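Long-range contacts in aspartate aminotransferase (Plasmodium falciparum, PDB 3K7Y), which probably catalyses the reversible, pyridoxal-phosphate-dependent transfer of an amino group from L-aspartate to 2-oxoglutarate, giving oxaloacetate and L-glutamate, as a homodimer: residues L360-H371 against K397-I405; F247-A258 against H292-L301. All blocks are in the same frame, centred on the assembly; numbering follows the deposited sequence.

Contact 1: L360-H371 against K397-I405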
loop_
_atom_site.group_PDB
_atom_site.type_symbol
_atom_site.label_atom_id
_atom_site.label_comp_id
_atom_site.label_asym_id
_atom_site.label_seq_id
_atom_site.Cartn_x
_atom_site.Cartn_y
_atom_site.Cartn_z
ATOM N N LEU A 360 19.185 -30.421 -6.585
ATOM C CA LEU A 360 20.028 -30.922 -7.669
ATOM C C LEU A 360 20.131 -29.995 -8.895
ATOM O O LEU A 360 21.176 -29.921 -9.548
ATOM C CB LEU A 360 19.531 -32.296 -8.101
ATOM C CG LEU A 360 20.511 -32.922 -9.075
ATOM C CD1 LEU A 360 21.794 -33.315 -8.340
ATOM C CD2 LEU A 360 19.884 -34.096 -9.811
ATOM N N LEU A 361 19.042 -29.294 -9.194
ATOM C CA LEU A 361 18.957 -28.446 -10.386
ATOM C C LEU A 361 19.698 -27.111 -10.248
ATOM O O LEU A 361 20.038 -26.472 -11.251
ATOM C CB LEU A 361 17.490 -28.229 -10.795
ATOM C CG LEU A 361 16.813 -29.250 -11.733
ATOM C CD1 LEU A 361 17.424 -30.625 -11.679
ATOM C CD2 LEU A 361 15.328 -29.358 -11.480
ATOM N N ALA A 362 19.964 -26.696 -9.012
ATOM C CA ALA A 362 20.771 -25.502 -8.787
ATOM C C ALA A 362 22.049 -25.559 -9.641
ATOM O O ALA A 362 22.432 -24.561 -10.252
ATOM C CB ALA A 362 21.098 -25.350 -7.314
ATOM N N LYS A 363 22.671 -26.742 -9.701
ATOM C CA LYS A 363 23.841 -27.006 -10.549
ATOM C C LYS A 363 23.627 -26.708 -12.042
ATOM O O LYS A 363 24.548 -26.261 -12.717
ATOM C CB LYS A 363 24.293 -28.473 -10.413
ATOM C CG LYS A 363 24.771 -28.930 -9.029
ATOM C CD LYS A 363 25.544 -30.251 -9.136
ATOM C CE LYS A 363 26.936 -30.069 -9.797
ATOM N NZ LYS A 363 27.578 -31.336 -10.308
ATOM N N ILE A 364 22.418 -26.959 -12.546
ATOM C CA ILE A 364 22.138 -26.940 -13.996
ATOM C C ILE A 364 21.356 -25.679 -14.467
ATOM O O ILE A 364 21.017 -25.527 -15.645
ATOM C CB ILE A 364 21.482 -28.317 -14.434
ATOM C CG1 ILE A 364 22.319 -29.001 -15.501
ATOM C CG2 ILE A 364 19.984 -28.222 -14.795
ATOM C CD1 ILE A 364 23.565 -29.622 -14.954
ATOM N N ALA A 365 21.123 -24.761 -13.534
ATOM C CA ALA A 365 20.237 -23.617 -13.754
ATOM C C ALA A 365 20.656 -22.692 -14.898
ATOM O O ALA A 365 19.804 -22.225 -15.661
ATOM C CB ALA A 365 20.065 -22.826 -12.462
ATOM N N GLU A 366 21.954 -22.430 -15.020
ATOM C CA GLU A 366 22.444 -21.478 -16.010
ATOM C C GLU A 366 22.730 -22.167 -17.335
ATOM O O GLU A 366 22.963 -21.509 -18.346
ATOM C CB GLU A 366 23.673 -20.714 -15.480
ATOM C CG GLU A 366 23.705 -19.208 -15.818
ATOM C CD GLU A 366 22.437 -18.453 -15.369
ATOM O OE1 GLU A 366 21.964 -17.592 -16.140
ATOM O OE2 GLU A 366 21.904 -18.719 -14.260
ATOM N N HIS A 367 22.705 -23.494 -17.331
ATOM C CA HIS A 367 22.826 -24.247 -18.571
ATOM C C HIS A 367 21.457 -24.519 -19.165
ATOM O O HIS A 367 21.331 -24.782 -20.358
ATOM C CB HIS A 367 23.577 -25.571 -18.376
ATOM C CG HIS A 367 24.325 -26.000 -19.595
ATOM N ND1 HIS A 367 23.735 -26.069 -20.842
ATOM C CD2 HIS A 367 25.627 -26.331 -19.775
ATOM C CE1 HIS A 367 24.636 -26.443 -21.734
ATOM N NE2 HIS A 367 25.793 -26.607 -21.113
ATOM N N LEU A 368 20.433 -24.465 -18.326
ATOM C CA LEU A 368 19.074 -24.693 -18.764
ATOM C C LEU A 368 18.547 -23.479 -19.492
ATOM O O LEU A 368 17.400 -23.470 -19.941
ATOM C CB LEU A 368 18.174 -24.984 -17.565
ATOM C CG LEU A 368 17.851 -26.424 -17.142
ATOM C CD1 LEU A 368 16.889 -26.412 -15.965
ATOM C CD2 LEU A 368 17.264 -27.246 -18.282
ATOM N N LYS A 369 19.380 -22.446 -19.587
ATOM C CA LYS A 369 19.004 -21.203 -20.255
ATOM C C LYS A 369 19.489 -21.151 -21.699
ATOM O O LYS A 369 18.893 -20.445 -22.508
ATOM C CB LYS A 369 19.452 -19.982 -19.447
ATOM C CG LYS A 369 18.603 -19.781 -18.193
ATOM C CD LYS A 369 19.063 -18.642 -17.280
ATOM C CE LYS A 369 18.155 -18.571 -16.043
ATOM N NZ LYS A 369 18.846 -18.136 -14.794
ATOM N N THR A 370 20.533 -21.924 -22.028
ATOM C CA THR A 370 20.991 -22.074 -23.425
ATOM C C THR A 370 19.867 -22.689 -24.260
ATOM O O THR A 370 19.704 -22.388 -25.444
ATOM C CB THR A 370 22.322 -22.895 -23.584
ATOM O OG1 THR A 370 22.055 -24.301 -23.579
ATOM C CG2 THR A 370 23.325 -22.579 -22.482
ATOM N N HIS A 371 19.106 -23.567 -23.621
ATOM C CA HIS A 371 17.784 -23.946 -24.084
ATOM C C HIS A 371 16.856 -22.933 -23.419
ATOM O O HIS A 371 17.238 -22.279 -22.447
ATOM C CB HIS A 371 17.473 -25.365 -23.633
ATOM C CG HIS A 371 18.666 -26.263 -23.657
ATOM N ND1 HIS A 371 19.141 -26.825 -24.819
ATOM C CD2 HIS A 371 19.502 -26.667 -22.672
ATOM C CE1 HIS A 371 20.204 -27.559 -24.548
ATOM N NE2 HIS A 371 20.446 -27.480 -23.253
ATOM N N LYS A 397 15.513 -31.820 -21.953
ATOM C CA LYS A 397 16.595 -30.863 -21.730
ATOM C C LYS A 397 17.246 -30.931 -20.341
ATOM O O LYS A 397 18.447 -30.675 -20.208
ATOM C CB LYS A 397 16.137 -29.437 -22.043
ATOM C CG LYS A 397 15.947 -29.133 -23.543
ATOM C CD LYS A 397 17.159 -29.545 -24.375
ATOM C CE LYS A 397 16.953 -29.279 -25.855
ATOM N NZ LYS A 397 15.932 -30.182 -26.459
ATOM N N ILE A 398 16.451 -31.284 -19.324
ATOM C CA ILE A 398 16.921 -31.466 -17.947
ATOM C C ILE A 398 17.898 -32.618 -17.856
ATOM O O ILE A 398 18.932 -32.526 -17.198
ATOM C CB ILE A 398 15.749 -31.762 -16.992
ATOM C CG1 ILE A 398 15.034 -30.467 -16.587
ATOM C CG2 ILE A 398 16.242 -32.485 -15.737
ATOM C CD1 ILE A 398 13.936 -30.658 -15.540
ATOM N N CYS A 399 17.546 -33.715 -18.515
ATOM C CA CYS A 399 18.391 -34.891 -18.554
ATOM C C CYS A 399 19.606 -34.597 -19.420
ATOM O O CYS A 399 20.735 -34.723 -18.959
ATOM C CB CYS A 399 17.598 -36.088 -19.080
ATOM S SG CYS A 399 16.181 -36.562 -18.007
ATOM N N LEU A 400 19.369 -34.173 -20.661
ATOM C CA LEU A 400 20.442 -33.783 -21.587
ATOM C C LEU A 400 21.433 -32.923 -20.838
ATOM O O LEU A 400 22.650 -33.180 -20.814
ATOM C CB LEU A 400 19.870 -32.982 -22.769
ATOM C CG LEU A 400 20.744 -32.791 -24.016
ATOM C CD1 LEU A 400 19.900 -32.345 -25.214
ATOM C CD2 LEU A 400 21.886 -31.820 -23.772
ATOM N N SER A 401 20.871 -31.903 -20.205
ATOM C CA SER A 401 21.660 -30.945 -19.487
ATOM C C SER A 401 22.354 -31.564 -18.289
ATOM O O SER A 401 23.508 -31.240 -17.993
ATOM C CB SER A 401 20.803 -29.809 -19.036
ATOM O OG SER A 401 21.653 -28.721 -18.864
ATOM N N LEU A 402 21.662 -32.473 -17.611
ATOM C CA LEU A 402 22.229 -33.119 -16.449
ATOM C C LEU A 402 23.429 -33.976 -16.793
ATOM O O LEU A 402 24.388 -34.043 -16.020
ATOM C CB LEU A 402 21.172 -33.937 -15.725
ATOM C CG LEU A 402 20.633 -33.161 -14.529
ATOM C CD1 LEU A 402 19.301 -33.716 -14.040
ATOM C CD2 LEU A 402 21.685 -33.159 -13.426
ATOM N N SER A 403 23.383 -34.604 -17.965
ATOM C CA SER A 403 24.411 -35.552 -18.364
ATOM C C SER A 403 25.743 -34.894 -18.710
ATOM O O SER A 403 26.776 -35.560 -18.674
ATOM C CB SER A 403 23.932 -36.414 -19.521
ATOM O OG SER A 403 25.037 -36.928 -20.259
ATOM N N GLN A 404 25.729 -33.604 -19.046
ATOM C CA GLN A 404 26.982 -32.891 -19.295
ATOM C C GLN A 404 27.738 -32.616 -17.993
ATOM O O GLN A 404 28.055 -31.463 -17.696
ATOM C CB GLN A 404 26.743 -31.554 -19.991
ATOM C CG GLN A 404 26.061 -31.603 -21.337
ATOM C CD GLN A 404 26.077 -30.245 -22.029
ATOM O OE1 GLN A 404 26.527 -29.251 -21.454
ATOM N NE2 GLN A 404 25.591 -30.201 -23.271
ATOM N N ILE A 405 28.001 -33.659 -17.205
ATOM C CA ILE A 405 28.868 -33.538 -16.017
ATOM C C ILE A 405 29.457 -34.891 -15.592
ATOM O O ILE A 405 30.530 -35.335 -16.050
ATOM C CB ILE A 405 28.167 -32.843 -14.811
ATOM C CG1 ILE A 405 26.845 -32.177 -15.244
ATOM C CG2 ILE A 405 29.151 -31.903 -14.106
ATOM C CD1 ILE A 405 26.680 -30.749 -14.839
ATOM O OXT ILE A 405 28.843 -35.566 -14.765
#
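The hydroxyl of S401 sits among carbon atoms of the facing loop, with OG 3.4 Å from CG1 of I364 and 3.7 Å from CB of H367. S401 faces the loop, and chi1 of -156° swings its OG away from the backbone N; serine is small enough for the loop to pack closely over it. I364 continues past S401, its CD1 lying 4.3 Å from CD2 of L402. L402 also meets L360, CD2 to CD2 at 4.1 Å, while CD2 of L368 rests 4.3 Å from CG1 of I398. These branched side chains attach the loop between strands 355-357 and 373-374 to the C-terminal helix 390-403, whose I398 also packs on F328 and L332 of helix 304-335. At one end the aliphatic part of K397 crosses the H371 ring, placing CD 3.6 Å from the ring centroid in a CH-pi contact; OG1 of T370 lies over the opposite face. The Q404 amide stands almost perpendicular to the H367 ring, with NE2 of H367 and OE1 of Q404 close but too poorly angled for a hydrogen bond. Without a hydrogen bond between them, loop and helix are held by apolar packing and the CH-pi contact.

Contact 2: F247-A258 against H292-L301. With PLP (pyridoxal-5'-phosphate), chain B.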
loop_
_atom_site.group_PDB
_atom_site.type_symbol
_atom_site.label_atom_id
_atom_site.label_comp_id
_atom_site.label_asym_id
_atom_site.label_seq_id
_atom_site.Cartn_x
_atom_site.Cartn_y
_atom_site.Cartn_z
ATOM N N PHE A 247 -4.133 -13.434 -0.552
ATOM C CA PHE A 247 -5.140 -13.976 -1.448
ATOM C C PHE A 247 -4.652 -13.766 -2.863
ATOM O O PHE A 247 -5.456 -13.741 -3.811
ATOM C CB PHE A 247 -6.442 -13.219 -1.303
ATOM C CG PHE A 247 -7.013 -13.225 0.072
ATOM C CD1 PHE A 247 -7.676 -14.337 0.567
ATOM C CD2 PHE A 247 -6.945 -12.088 0.864
ATOM C CE1 PHE A 247 -8.247 -14.318 1.845
ATOM C CE2 PHE A 247 -7.508 -12.066 2.140
ATOM C CZ PHE A 247 -8.159 -13.179 2.628
ATOM N N SER A 248 -3.343 -13.580 -3.010
ATOM C CA SER A 248 -2.795 -13.362 -4.327
ATOM C C SER A 248 -2.932 -14.591 -5.187
ATOM O O SER A 248 -3.190 -14.457 -6.384
ATOM C CB SER A 248 -1.359 -12.883 -4.280
ATOM O OG SER A 248 -1.340 -11.465 -4.320
ATOM N N LYS A 249 -2.805 -15.774 -4.576
ATOM C CA LYS A 249 -2.960 -17.044 -5.305
ATOM C C LYS A 249 -4.303 -17.775 -5.094
ATOM O O LYS A 249 -4.858 -18.341 -6.034
ATOM C CB LYS A 249 -1.779 -17.963 -5.036
ATOM C CG LYS A 249 -0.502 -17.524 -5.742
ATOM C CD LYS A 249 0.346 -16.547 -4.910
ATOM C CE LYS A 249 1.647 -16.199 -5.637
ATOM N NZ LYS A 249 2.475 -15.182 -4.931
ATOM N N ASN A 250 -4.795 -17.748 -3.854
ATOM C CA ASN A 250 -6.138 -18.185 -3.477
ATOM C C ASN A 250 -7.262 -17.772 -4.419
ATOM O O ASN A 250 -8.000 -18.619 -4.949
ATOM C CB ASN A 250 -6.483 -17.588 -2.119
ATOM C CG ASN A 250 -5.949 -18.403 -0.989
ATOM O OD1 ASN A 250 -5.890 -19.638 -1.068
ATOM N ND2 ASN A 250 -5.543 -17.723 0.086
ATOM N N MET A 251 -7.416 -16.455 -4.566
ATOM C CA MET A 251 -8.440 -15.867 -5.406
ATOM C C MET A 251 -7.893 -15.463 -6.763
ATOM O O MET A 251 -8.576 -14.788 -7.528
ATOM C CB MET A 251 -8.954 -14.609 -4.743
ATOM C CG MET A 251 -10.158 -14.791 -3.930
ATOM S SD MET A 251 -9.683 -14.863 -2.229
ATOM C CE MET A 251 -11.308 -14.927 -1.461
ATOM N N SER A 252 -6.649 -15.844 -7.051
ATOM C CA SER A 252 -5.937 -15.375 -8.243
ATOM C C SER A 252 -5.882 -13.840 -8.333
ATOM O O SER A 252 -5.783 -13.295 -9.436
ATOM C CB SER A 252 -6.585 -15.931 -9.510
ATOM O OG SER A 252 -7.638 -15.058 -9.922
ATOM N N LEU A 253 -5.966 -13.163 -7.183
ATOM C CA LEU A 253 -5.912 -11.695 -7.088
ATOM C C LEU A 253 -4.483 -11.204 -6.960
ATOM O O LEU A 253 -4.050 -10.781 -5.880
ATOM C CB LEU A 253 -6.659 -11.204 -5.847
ATOM C CG LEU A 253 -8.156 -11.372 -5.668
ATOM C CD1 LEU A 253 -8.544 -10.878 -4.278
ATOM C CD2 LEU A 253 -8.920 -10.645 -6.752
ATOM N N TYR A 254 -3.733 -11.240 -8.043
ATOM C CA TYR A 254 -2.329 -10.916 -7.931
ATOM C C TYR A 254 -2.115 -9.413 -7.721
ATOM O O TYR A 254 -1.771 -8.970 -6.611
ATOM C CB TYR A 254 -1.564 -11.484 -9.120
ATOM C CG TYR A 254 -1.606 -13.010 -9.158
ATOM C CD1 TYR A 254 -0.667 -13.773 -8.460
ATOM C CD2 TYR A 254 -2.586 -13.687 -9.876
ATOM C CE1 TYR A 254 -0.707 -15.166 -8.488
ATOM C CE2 TYR A 254 -2.630 -15.065 -9.908
ATOM C CZ TYR A 254 -1.689 -15.802 -9.217
ATOM O OH TYR A 254 -1.742 -17.181 -9.257
ATOM N N GLY A 255 -2.375 -8.628 -8.761
ATOM C CA GLY A 255 -2.160 -7.185 -8.703
ATOM C C GLY A 255 -3.072 -6.413 -7.771
ATOM O O GLY A 255 -2.800 -5.256 -7.470
ATOM N N GLU A 256 -4.160 -7.031 -7.322
ATOM C CA GLU A 256 -5.086 -6.351 -6.429
ATOM C C GLU A 256 -4.441 -6.084 -5.070
ATOM O O GLU A 256 -4.862 -5.192 -4.322
ATOM C CB GLU A 256 -6.351 -7.187 -6.273
ATOM C CG GLU A 256 -7.591 -6.733 -7.060
ATOM C CD GLU A 256 -7.323 -5.706 -8.156
ATOM O OE1 GLU A 256 -7.029 -4.528 -7.833
ATOM O OE2 GLU A 256 -7.460 -6.070 -9.342
ATOM N N ARG A 257 -3.399 -6.864 -4.784
ATOM C CA ARG A 257 -2.664 -6.855 -3.513
ATOM C C ARG A 257 -3.587 -7.105 -2.329
ATOM O O ARG A 257 -3.584 -6.329 -1.366
ATOM C CB ARG A 257 -1.871 -5.563 -3.322
ATOM C CG ARG A 257 -1.205 -5.039 -4.581
ATOM C CD ARG A 257 -0.170 -6.001 -5.145
ATOM N NE ARG A 257 0.876 -6.283 -4.169
ATOM C CZ ARG A 257 1.005 -7.425 -3.495
ATOM N NH1 ARG A 257 0.161 -8.450 -3.699
ATOM N NH2 ARG A 257 1.995 -7.541 -2.620
ATOM N N ALA A 258 -4.379 -8.181 -2.390
ATOM C CA ALA A 258 -5.292 -8.511 -1.274
ATOM C C ALA A 258 -4.590 -9.324 -0.166
ATOM O O ALA A 258 -4.058 -10.425 -0.431
ATOM C CB ALA A 258 -6.535 -9.238 -1.777
ATOM N N HIS A 292 -11.607 -0.777 -3.033
ATOM C CA HIS A 292 -12.029 -1.696 -4.087
ATOM C C HIS A 292 -11.731 -3.136 -3.738
ATOM O O HIS A 292 -12.614 -3.987 -3.785
ATOM C CB HIS A 292 -11.366 -1.356 -5.421
ATOM C CG HIS A 292 -11.444 -2.461 -6.430
ATOM N ND1 HIS A 292 -12.542 -2.653 -7.243
ATOM C CD2 HIS A 292 -10.559 -3.437 -6.753
ATOM C CE1 HIS A 292 -12.324 -3.686 -8.034
ATOM N NE2 HIS A 292 -11.131 -4.182 -7.755
ATOM N N THR A 293 -10.479 -3.410 -3.400
ATOM C CA THR A 293 -10.076 -4.780 -3.155
ATOM C C THR A 293 -10.742 -5.274 -1.882
ATOM O O THR A 293 -10.988 -6.452 -1.730
ATOM C CB THR A 293 -8.534 -4.991 -3.228
ATOM O OG1 THR A 293 -7.889 -4.335 -2.138
ATOM C CG2 THR A 293 -7.977 -4.402 -4.521
ATOM N N ASN A 294 -11.103 -4.356 -0.996
ATOM C CA ASN A 294 -11.896 -4.731 0.163
ATOM C C ASN A 294 -13.257 -5.230 -0.253
ATOM O O ASN A 294 -13.665 -6.315 0.137
ATOM C CB ASN A 294 -12.068 -3.560 1.121
ATOM C CG ASN A 294 -12.961 -3.900 2.295
ATOM O OD1 ASN A 294 -14.130 -4.249 2.120
ATOM N ND2 ASN A 294 -12.415 -3.795 3.506
ATOM N N ARG A 295 -13.957 -4.419 -1.037
ATOM C CA ARG A 295 -15.270 -4.778 -1.587
ATOM C C ARG A 295 -15.275 -6.089 -2.408
ATOM O O ARG A 295 -16.093 -6.965 -2.140
ATOM C CB ARG A 295 -15.853 -3.613 -2.399
ATOM C CG ARG A 295 -16.187 -2.372 -1.555
ATOM C CD ARG A 295 -16.468 -1.129 -2.411
ATOM N NE ARG A 295 -17.149 -0.088 -1.639
ATOM C CZ ARG A 295 -17.444 1.131 -2.090
ATOM N NH1 ARG A 295 -17.115 1.499 -3.319
ATOM N NH2 ARG A 295 -18.073 1.993 -1.299
ATOM N N ILE A 296 -14.365 -6.248 -3.375
ATOM C CA ILE A 296 -14.282 -7.501 -4.163
ATOM C C ILE A 296 -14.284 -8.723 -3.264
ATOM O O ILE A 296 -14.950 -9.707 -3.562
ATOM C CB ILE A 296 -12.999 -7.595 -5.034
ATOM C CG1 ILE A 296 -12.727 -6.281 -5.781
ATOM C CG2 ILE A 296 -13.063 -8.790 -6.001
ATOM C CD1 ILE A 296 -13.863 -5.807 -6.706
ATOM N N LEU A 297 -13.533 -8.651 -2.167
ATOM C CA LEU A 297 -13.372 -9.774 -1.251
ATOM C C LEU A 297 -14.631 -10.109 -0.455
ATOM O O LEU A 297 -15.080 -11.257 -0.435
ATOM C CB LEU A 297 -12.199 -9.523 -0.313
ATOM C CG LEU A 297 -11.352 -10.787 -0.186
ATOM C CD1 LEU A 297 -9.869 -10.443 -0.239
ATOM C CD2 LEU A 297 -11.732 -11.624 1.042
ATOM N N CYS A 298 -15.190 -9.106 0.210
ATOM C CA CYS A 298 -16.463 -9.260 0.908
ATOM C C CYS A 298 -17.564 -9.855 0.026
ATOM O O CYS A 298 -18.237 -10.792 0.442
ATOM C CB CYS A 298 -16.913 -7.922 1.471
ATOM S SG CYS A 298 -15.725 -7.254 2.590
ATOM N N GLN A 299 -17.725 -9.318 -1.185
ATOM C CA GLN A 299 -18.750 -9.772 -2.115
ATOM C C GLN A 299 -18.651 -11.268 -2.417
ATOM O O GLN A 299 -19.632 -12.003 -2.232
ATOM C CB GLN A 299 -18.688 -8.969 -3.413
ATOM C CG GLN A 299 -20.036 -8.840 -4.137
ATOM C CD GLN A 299 -20.837 -7.614 -3.701
ATOM O OE1 GLN A 299 -21.051 -7.381 -2.509
ATOM N NE2 GLN A 299 -21.283 -6.823 -4.671
ATOM N N LEU A 300 -17.477 -11.709 -2.880
ATOM C CA LEU A 300 -17.222 -13.129 -3.135
ATOM C C LEU A 300 -17.508 -13.954 -1.883
ATOM O O LEU A 300 -18.450 -14.753 -1.846
ATOM C CB LEU A 300 -15.772 -13.366 -3.598
ATOM C CG LEU A 300 -15.366 -14.819 -3.923
ATOM C CD1 LEU A 300 -14.314 -14.870 -5.011
ATOM C CD2 LEU A 300 -14.870 -15.588 -2.697
ATOM N N LEU A 301 -16.692 -13.728 -0.857
ATOM C CA LEU A 301 -16.706 -14.530 0.350
ATOM C C LEU A 301 -18.068 -14.538 1.059
ATOM O O LEU A 301 -18.445 -15.541 1.663
ATOM C CB LEU A 301 -15.613 -14.048 1.291
ATOM C CG LEU A 301 -14.738 -15.149 1.872
ATOM C CD1 LEU A 301 -13.412 -14.542 2.351
ATOM C CD2 LEU A 301 -15.461 -15.938 2.994
HETATM N N1 PLP B . 4.613 -15.308 1.872
HETATM C C2 PLP B . 4.946 -16.311 0.997
HETATM C C2A PLP B . 5.489 -17.573 1.549
HETATM C C3 PLP B . 4.760 -16.131 -0.365
HETATM O O3 PLP B . 5.075 -17.140 -1.240
HETATM C C4 PLP B . 4.247 -14.924 -0.842
HETATM C C4A PLP B . 3.930 -14.836 -2.304
HETATM O O4A PLP B . 2.785 -15.107 -2.691
HETATM C C5 PLP B . 3.895 -13.891 0.048
HETATM C C6 PLP B . 4.097 -14.103 1.414
HETATM C C5A PLP B . 3.341 -12.526 -0.371
HETATM O O4P PLP B . 2.239 -12.530 -1.262
HETATM P P PLP B . 1.691 -11.145 -1.901
HETATM O O1P PLP B . 0.227 -11.238 -2.224
HETATM O O2P PLP B . 2.374 -10.906 -3.220
HETATM O O3P PLP B . 1.930 -10.045 -0.892
#
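L297 reaches from the helix over one face of the F247 ring, the two side chains crossing at about a right angle. Its CD1 is 3.9 Å from the ring centroid and 27° off the normal, a CH-pi contact displaced toward the rim. A chi1 of -58° brings the F247 ring to the helix, and chi2 turns its face to L297. The same CD1 also lies 3.9 Å from CB of A258, whose lone methyl meets the leucine without crowding the strand. M251, from the loop, bends at chi2 and sets its CE 3.8 Å from CD2 of L300, one turn farther along the helix; W310 packs against both residues. The loop 247-258 joins the antiparallel strands 241-246 and 258-264 of the large-domain sheet of a fold-type I aminotransferase. Its S248, K249 and R257 line the cofactor pocket, whereas F247, M251 and L253 point to helix 291-302. K249 is probably the family's Schiff-base lysine. OG of S248 gives a 2.6 Å hydrogen bond to O1P of PLP. The fork of the R257 guanidinium holds two phosphate oxygens by nearly straight bonds, NH1 to O1P at 3.2 Å and NH2 to O3P at 3.0 Å, a pairing that suits the two-pronged, cationic group to a phosphate, probably dianionic here. A type I turn from Y254 to R257 sends the neighbouring E256 toward the helix instead. There CG2 of T293 lies against the acid, 3.4 Å from its OE1, and the carboxylate stands 75° from the plane of the H292 ring. That OE1 accepts a hydrogen bond from the backbone N of H292 of the second subunit, whose imidazole stacks on the H292 ring of this chain.

How the contacts relate
Both segments of contact 2 come earlier in the chain than those of contact 1, and the contacts do not touch: their centres are about 38 Å apart and their nearest atoms about 19 Å. Contact 2 is buried, centred about 15 Å from the middle of the chain, and carries phosphate-binding groups on its loop; contact 1 is partly buried, about 27 Å from that middle, and away from the annotated sites. The long helix 304-335 runs by both, packing through K307 and W310 on contact 2 and through F328 and L332 on I398 of contact 1. The second subunit reaches contact 2, where its Y68 hydroxyl is hydrogen-bonded to NZ of K249; it does not touch contact 1.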